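Local coordinates for protein arsenate reductase (ArsC) (Archaeoglobus fulgidus, PDB 1Y1L) that probably reduces arsenate to arsenite in arsenical detoxification and belongs to the low molecular weight phosphotyrosine protein phosphatase family, at residues M15-L19 with V110-E115; D41-L47 with D103-R108. One frame throughout, in Å; residues are numbered along the deposited sequence.

Contact 1 (M15-L19 with V110-E115); sequences MAEAL and VLAEIE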
loop_
_atom_site.group_PDB
_atom_site.type_symbol
_atom_site.label_atom_id
_atom_site.label_comp_id
_atom_site.label_asym_id
_atom_site.label_seq_id
_atom_site.Cartn_x
_atom_site.Cartn_y
_atom_site.Cartn_z
ATOM N N MET A 15 19.604 12.752 9.463
ATOM C CA MET A 15 20.928 12.324 9.044
ATOM C C MET A 15 21.004 12.223 7.533
ATOM O O MET A 15 21.891 12.815 6.916
ATOM C CB MET A 15 21.315 10.973 9.666
ATOM C CG MET A 15 21.616 11.012 11.164
ATOM S SD MET A 15 21.984 9.377 11.870
ATOM C CE MET A 15 23.205 9.766 13.099
ATOM N N ALA A 16 20.093 11.451 6.944
ATOM C CA ALA A 16 20.068 11.256 5.499
ATOM C C ALA A 16 20.064 12.584 4.739
ATOM O O ALA A 16 20.770 12.730 3.732
ATOM C CB ALA A 16 18.884 10.412 5.108
ATOM N N GLU A 17 19.268 13.538 5.224
ATOM C CA GLU A 17 19.184 14.851 4.605
ATOM C C GLU A 17 20.562 15.489 4.490
ATOM O O GLU A 17 21.056 15.725 3.391
ATOM C CB GLU A 17 18.247 15.752 5.404
ATOM C CG GLU A 17 18.263 17.193 4.979
ATOM C CD GLU A 17 17.260 18.050 5.749
ATOM O OE1 GLU A 17 16.847 19.113 5.221
ATOM O OE2 GLU A 17 16.881 17.673 6.887
ATOM N N ALA A 18 21.183 15.736 5.643
ATOM C CA ALA A 18 22.501 16.363 5.734
ATOM C C ALA A 18 23.578 15.662 4.909
ATOM O O ALA A 18 24.419 16.322 4.294
ATOM C CB ALA A 18 22.927 16.460 7.188
ATOM N N LEU A 19 23.586 14.336 4.938
ATOM C CA LEU A 19 24.558 13.570 4.177
ATOM C C LEU A 19 24.310 13.676 2.673
ATOM O O LEU A 19 25.250 13.717 1.862
ATOM C CB LEU A 19 24.499 12.117 4.609
ATOM C CG LEU A 19 25.065 11.931 6.001
ATOM C CD1 LEU A 19 24.616 10.605 6.522
ATOM C CD2 LEU A 19 26.579 12.001 5.962
ATOM N N VAL A 110 24.164 3.539 12.607
ATOM C CA VAL A 110 22.995 3.969 11.845
ATOM C C VAL A 110 23.416 5.039 10.854
ATOM O O VAL A 110 22.942 5.067 9.725
ATOM C CB VAL A 110 21.906 4.537 12.772
ATOM C CG1 VAL A 110 20.848 5.272 11.976
ATOM C CG2 VAL A 110 21.282 3.416 13.569
ATOM N N LEU A 111 24.307 5.920 11.285
ATOM C CA LEU A 111 24.790 6.990 10.431
ATOM C C LEU A 111 25.476 6.429 9.199
ATOM O O LEU A 111 25.270 6.921 8.090
ATOM C CB LEU A 111 25.783 7.866 11.196
ATOM C CG LEU A 111 26.377 9.021 10.396
ATOM C CD1 LEU A 111 25.260 9.957 10.018
ATOM C CD2 LEU A 111 27.424 9.761 11.206
ATOM N N ALA A 112 26.327 5.428 9.410
ATOM C CA ALA A 112 27.069 4.813 8.329
ATOM C C ALA A 112 26.171 4.169 7.300
ATOM O O ALA A 112 26.408 4.340 6.107
ATOM C CB ALA A 112 28.048 3.806 8.862
ATOM N N GLU A 113 25.175 3.399 7.742
ATOM C CA GLU A 113 24.258 2.735 6.814
ATOM C C GLU A 113 23.548 3.745 5.961
ATOM O O GLU A 113 23.415 3.567 4.760
ATOM C CB GLU A 113 23.221 1.913 7.553
ATOM C CG GLU A 113 23.719 0.556 7.981
ATOM C CD GLU A 113 22.582 -0.414 8.230
ATOM O OE1 GLU A 113 21.816 -0.686 7.274
ATOM O OE2 GLU A 113 22.457 -0.903 9.377
ATOM N N ILE A 114 23.030 4.778 6.605
ATOM C CA ILE A 114 22.351 5.844 5.897
ATOM C C ILE A 114 23.296 6.446 4.854
ATOM O O ILE A 114 22.882 6.774 3.751
ATOM C CB ILE A 114 21.917 6.936 6.875
ATOM C CG1 ILE A 114 20.910 6.370 7.874
ATOM C CG2 ILE A 114 21.311 8.106 6.125
ATOM C CD1 ILE A 114 20.353 7.414 8.816
ATOM N N GLU A 115 24.570 6.567 5.223
ATOM C CA GLU A 115 25.606 7.126 4.362
ATOM C C GLU A 115 25.890 6.231 3.172
ATOM O O GLU A 115 26.083 6.715 2.068
ATOM C CB GLU A 115 26.895 7.361 5.160
ATOM C CG GLU A 115 27.932 8.211 4.429
ATOM C CD GLU A 115 29.124 8.587 5.293
ATOM O OE1 GLU A 115 29.584 7.734 6.076
ATOM O OE2 GLU A 115 29.611 9.732 5.186
#
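Met-15 and Leu-111 reach each other through different chi1 settings: CG of Met-15 stands beside its backbone N and anti to the carbonyl carbon (-71°), whereas CG of Leu-111 lies anti to its own N (179°). The two side chains cross at about a right angle, and the bend at the end of the methionine brings its CE to 3.7 Å from Leu-111 CD1. That same leucine methyl also meets Leu-19, CD1 to CD1 at 3.6 Å, and so is shared by two residues one helical turn apart. Ile-114 uses both of its branches: CD1 lies 3.8 Å from Met-15 CB, while CG2 packs on Ala-16, 3.5 Å from its CB. The helices cross at -52°, their axes 9.5 Å apart at closest approach. Farther along, Leu-19 CD2 rests 3.9 Å from OE2 of Glu-115, so one oxygen both touches the leucine methyl and has its charge met by Arg-51 in a salt bridge. What joins helices 12-21 and 106-121 here is therefore a largely buried apolar contact, in which the one charged group, Glu-115, has its counter-ion, Arg-51, outside the two helices.

Contact 2 (D41-L47 with D103-R108); sequences DETVKRL and DEGTYR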
loop_
_atom_site.group_PDB
_atom_site.type_symbol
_atom_site.label_atom_id
_atom_site.label_comp_id
_atom_site.label_asym_id
_atom_site.label_seq_id
_atom_site.Cartn_x
_atom_site.Cartn_y
_atom_site.Cartn_z
ATOM N N ASP A 41 17.509 15.058 17.693
ATOM C CA ASP A 41 18.404 14.287 18.543
ATOM C C ASP A 41 19.730 14.970 18.761
ATOM O O ASP A 41 20.340 15.490 17.823
ATOM C CB ASP A 41 18.640 12.861 17.998
ATOM C CG ASP A 41 18.903 11.927 19.156
ATOM O OD1 ASP A 41 19.986 12.006 19.766
ATOM O OD2 ASP A 41 18.011 11.116 19.462
ATOM N N GLU A 42 20.162 14.963 20.019
ATOM C CA GLU A 42 21.420 15.574 20.407
ATOM C C GLU A 42 22.601 14.706 19.976
ATOM O O GLU A 42 23.685 15.223 19.698
ATOM C CB GLU A 42 21.439 15.823 21.913
ATOM C CG GLU A 42 20.251 16.650 22.416
ATOM C CD GLU A 42 20.140 18.034 21.760
ATOM O OE1 GLU A 42 21.177 18.718 21.599
ATOM O OE2 GLU A 42 19.006 18.445 21.419
ATOM N N THR A 43 22.392 13.392 19.919
ATOM C CA THR A 43 23.451 12.483 19.499
ATOM C C THR A 43 23.750 12.724 18.039
ATOM O O THR A 43 24.908 12.666 17.601
ATOM C CB THR A 43 23.022 11.041 19.628
ATOM O OG1 THR A 43 22.514 10.828 20.947
ATOM C CG2 THR A 43 24.203 10.112 19.383
ATOM N N VAL A 44 22.677 12.965 17.291
ATOM C CA VAL A 44 22.755 13.210 15.858
ATOM C C VAL A 44 23.453 14.509 15.511
ATOM O O VAL A 44 24.367 14.520 14.683
ATOM C CB VAL A 44 21.362 13.226 15.213
ATOM C CG1 VAL A 44 21.482 13.521 13.724
ATOM C CG2 VAL A 44 20.691 11.888 15.413
ATOM N N LYS A 45 22.985 15.604 16.097
ATOM C CA LYS A 45 23.587 16.893 15.810
ATOM C C LYS A 45 25.051 16.914 16.205
ATOM O O LYS A 45 25.845 17.646 15.613
ATOM C CB LYS A 45 22.812 18.035 16.469
ATOM C CG LYS A 45 22.666 17.944 17.948
ATOM C CD LYS A 45 21.961 19.172 18.491
ATOM C CE LYS A 45 20.521 19.236 18.037
ATOM N NZ LYS A 45 19.786 20.338 18.711
ATOM N N ARG A 46 25.392 16.115 17.216
ATOM C CA ARG A 46 26.759 16.008 17.699
ATOM C C ARG A 46 27.520 15.240 16.645
ATOM O O ARG A 46 28.569 15.673 16.182
ATOM C CB ARG A 46 26.809 15.236 19.025
ATOM C CG ARG A 46 28.222 14.811 19.449
ATOM C CD ARG A 46 28.181 13.619 20.388
ATOM N NE ARG A 46 29.467 12.921 20.469
ATOM C CZ ARG A 46 29.604 11.605 20.654
ATOM N NH1 ARG A 46 30.814 11.065 20.718
ATOM N NH2 ARG A 46 28.537 10.817 20.765
ATOM N N LEU A 47 26.982 14.084 16.287
ATOM C CA LEU A 47 27.588 13.221 15.286
ATOM C C LEU A 47 27.789 13.892 13.919
ATOM O O LEU A 47 28.764 13.613 13.212
ATOM C CB LEU A 47 26.749 11.946 15.150
ATOM C CG LEU A 47 27.227 10.691 15.897
ATOM C CD1 LEU A 47 27.830 11.039 17.222
ATOM C CD2 LEU A 47 26.059 9.741 16.062
ATOM N N ASP A 103 21.336 4.870 21.943
ATOM C CA ASP A 103 22.457 5.792 22.043
ATOM C C ASP A 103 23.810 5.159 21.687
ATOM O O ASP A 103 23.983 4.665 20.573
ATOM C CB ASP A 103 22.479 6.480 23.409
ATOM C CG ASP A 103 22.713 7.996 23.300
ATOM O OD1 ASP A 103 23.258 8.451 22.259
ATOM O OD2 ASP A 103 22.349 8.731 24.254
ATOM N N GLU A 104 24.765 5.185 22.614
ATOM C CA GLU A 104 26.097 4.611 22.396
ATOM C C GLU A 104 26.665 4.796 20.969
ATOM O O GLU A 104 26.624 5.894 20.396
ATOM C CB GLU A 104 26.101 3.128 22.783
ATOM C CG GLU A 104 25.177 2.291 21.943
ATOM C CD GLU A 104 25.324 0.827 22.219
ATOM O OE1 GLU A 104 24.421 0.266 22.878
ATOM O OE2 GLU A 104 26.338 0.235 21.776
ATOM N N GLY A 105 27.260 3.730 20.438
ATOM C CA GLY A 105 27.823 3.777 19.102
ATOM C C GLY A 105 26.815 3.373 18.045
ATOM O O GLY A 105 27.075 3.541 16.856
ATOM N N THR A 106 25.685 2.804 18.474
ATOM C CA THR A 106 24.617 2.376 17.568
ATOM C C THR A 106 24.227 3.502 16.624
ATOM O O THR A 106 23.914 3.261 15.461
ATOM C CB THR A 106 23.380 1.887 18.357
ATOM O OG1 THR A 106 23.649 0.586 18.896
ATOM C CG2 THR A 106 22.150 1.802 17.473
ATOM N N TYR A 107 24.228 4.727 17.136
ATOM C CA TYR A 107 23.907 5.884 16.329
ATOM C C TYR A 107 24.890 6.020 15.170
ATOM O O TYR A 107 24.498 6.300 14.044
ATOM C CB TYR A 107 23.967 7.132 17.175
ATOM C CG TYR A 107 22.650 7.511 17.759
ATOM C CD1 TYR A 107 22.079 6.774 18.783
ATOM C CD2 TYR A 107 21.985 8.636 17.311
ATOM C CE1 TYR A 107 20.880 7.154 19.344
ATOM C CE2 TYR A 107 20.784 9.023 17.867
ATOM C CZ TYR A 107 20.238 8.284 18.879
ATOM O OH TYR A 107 19.044 8.694 19.404
ATOM N N ARG A 108 26.177 5.879 15.461
ATOM C CA ARG A 108 27.194 5.975 14.427
ATOM C C ARG A 108 26.977 4.888 13.387
ATOM O O ARG A 108 27.138 5.128 12.191
ATOM C CB ARG A 108 28.597 5.870 15.035
ATOM C CG ARG A 108 29.095 7.165 15.698
ATOM C CD ARG A 108 30.583 7.091 16.053
ATOM N NE ARG A 108 31.156 8.399 16.365
ATOM C CZ ARG A 108 31.132 8.970 17.569
ATOM N NH1 ARG A 108 31.684 10.158 17.746
ATOM N NH2 ARG A 108 30.562 8.360 18.604
#
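OD1 of Asp-41 receives the backbone N-H of Thr-43 on its anti lone pair (N to OD1 2.8 Å), the N-cap bond of helix 42-49, and OG1 of Thr-43 lies close to it as well. The other carboxylate oxygen, OD2, accepts from Tyr-107 OH at 2.6 Å; the phenol approaches from above the carboxylate plane, 52° out of it. One aspartate thus caps its own helix and holds the hydroxyl of a tyrosine from helix 106-121. Thr-43 OG1 also sits 2.8 Å from OD1 of the poorly ordered Asp-103, a less certain link, and its single proton may go to either aspartate. With chi1 at -51° the threonine CG2 lies anti to the backbone N, which puts that methyl over one face of the Tyr-107 ring, a CH-pi contact 3.7 Å from the centroid. Val-44 CG2 meets the ring edge, and Leu-47 CD2 packs against Tyr-107 CB at 3.5 Å. Leu-47 CD1 covers one face of the Arg-108 guanidinium; Arg-46 NH1 nears its edge, like charge to like, which Glu-50, salt-bridged to Arg-108 and only weakly paired with Arg-46, probably offsets in part. Helix 42-49 thereby lies against the start of helix 106-121, with Met-15 of helix 12-21 touching Val-44 and Leu-47.

In the fold
Helix 106-121 is common to both contacts: contact 2 uses its beginning and the loop before it, contact 1 its next turns. Their centres lie 11 Å apart, and Met-15 bridges them, its CG 3.6 Å from Val-44 CG1 and its CE 4.1 Å from Leu-47 CD2. Along the chain the order is 15-19, 41-47, 103-108, 110-115, so contact 2 is nested within the loop closed by contact 1. The three helices 12-21, 42-49 and 106-121 are thus packed together, joining the early and late parts of the chain beside the four-stranded parallel sheet (order 29-33, 2-6, 73-77, 91-95) of this phosphatase-family fold.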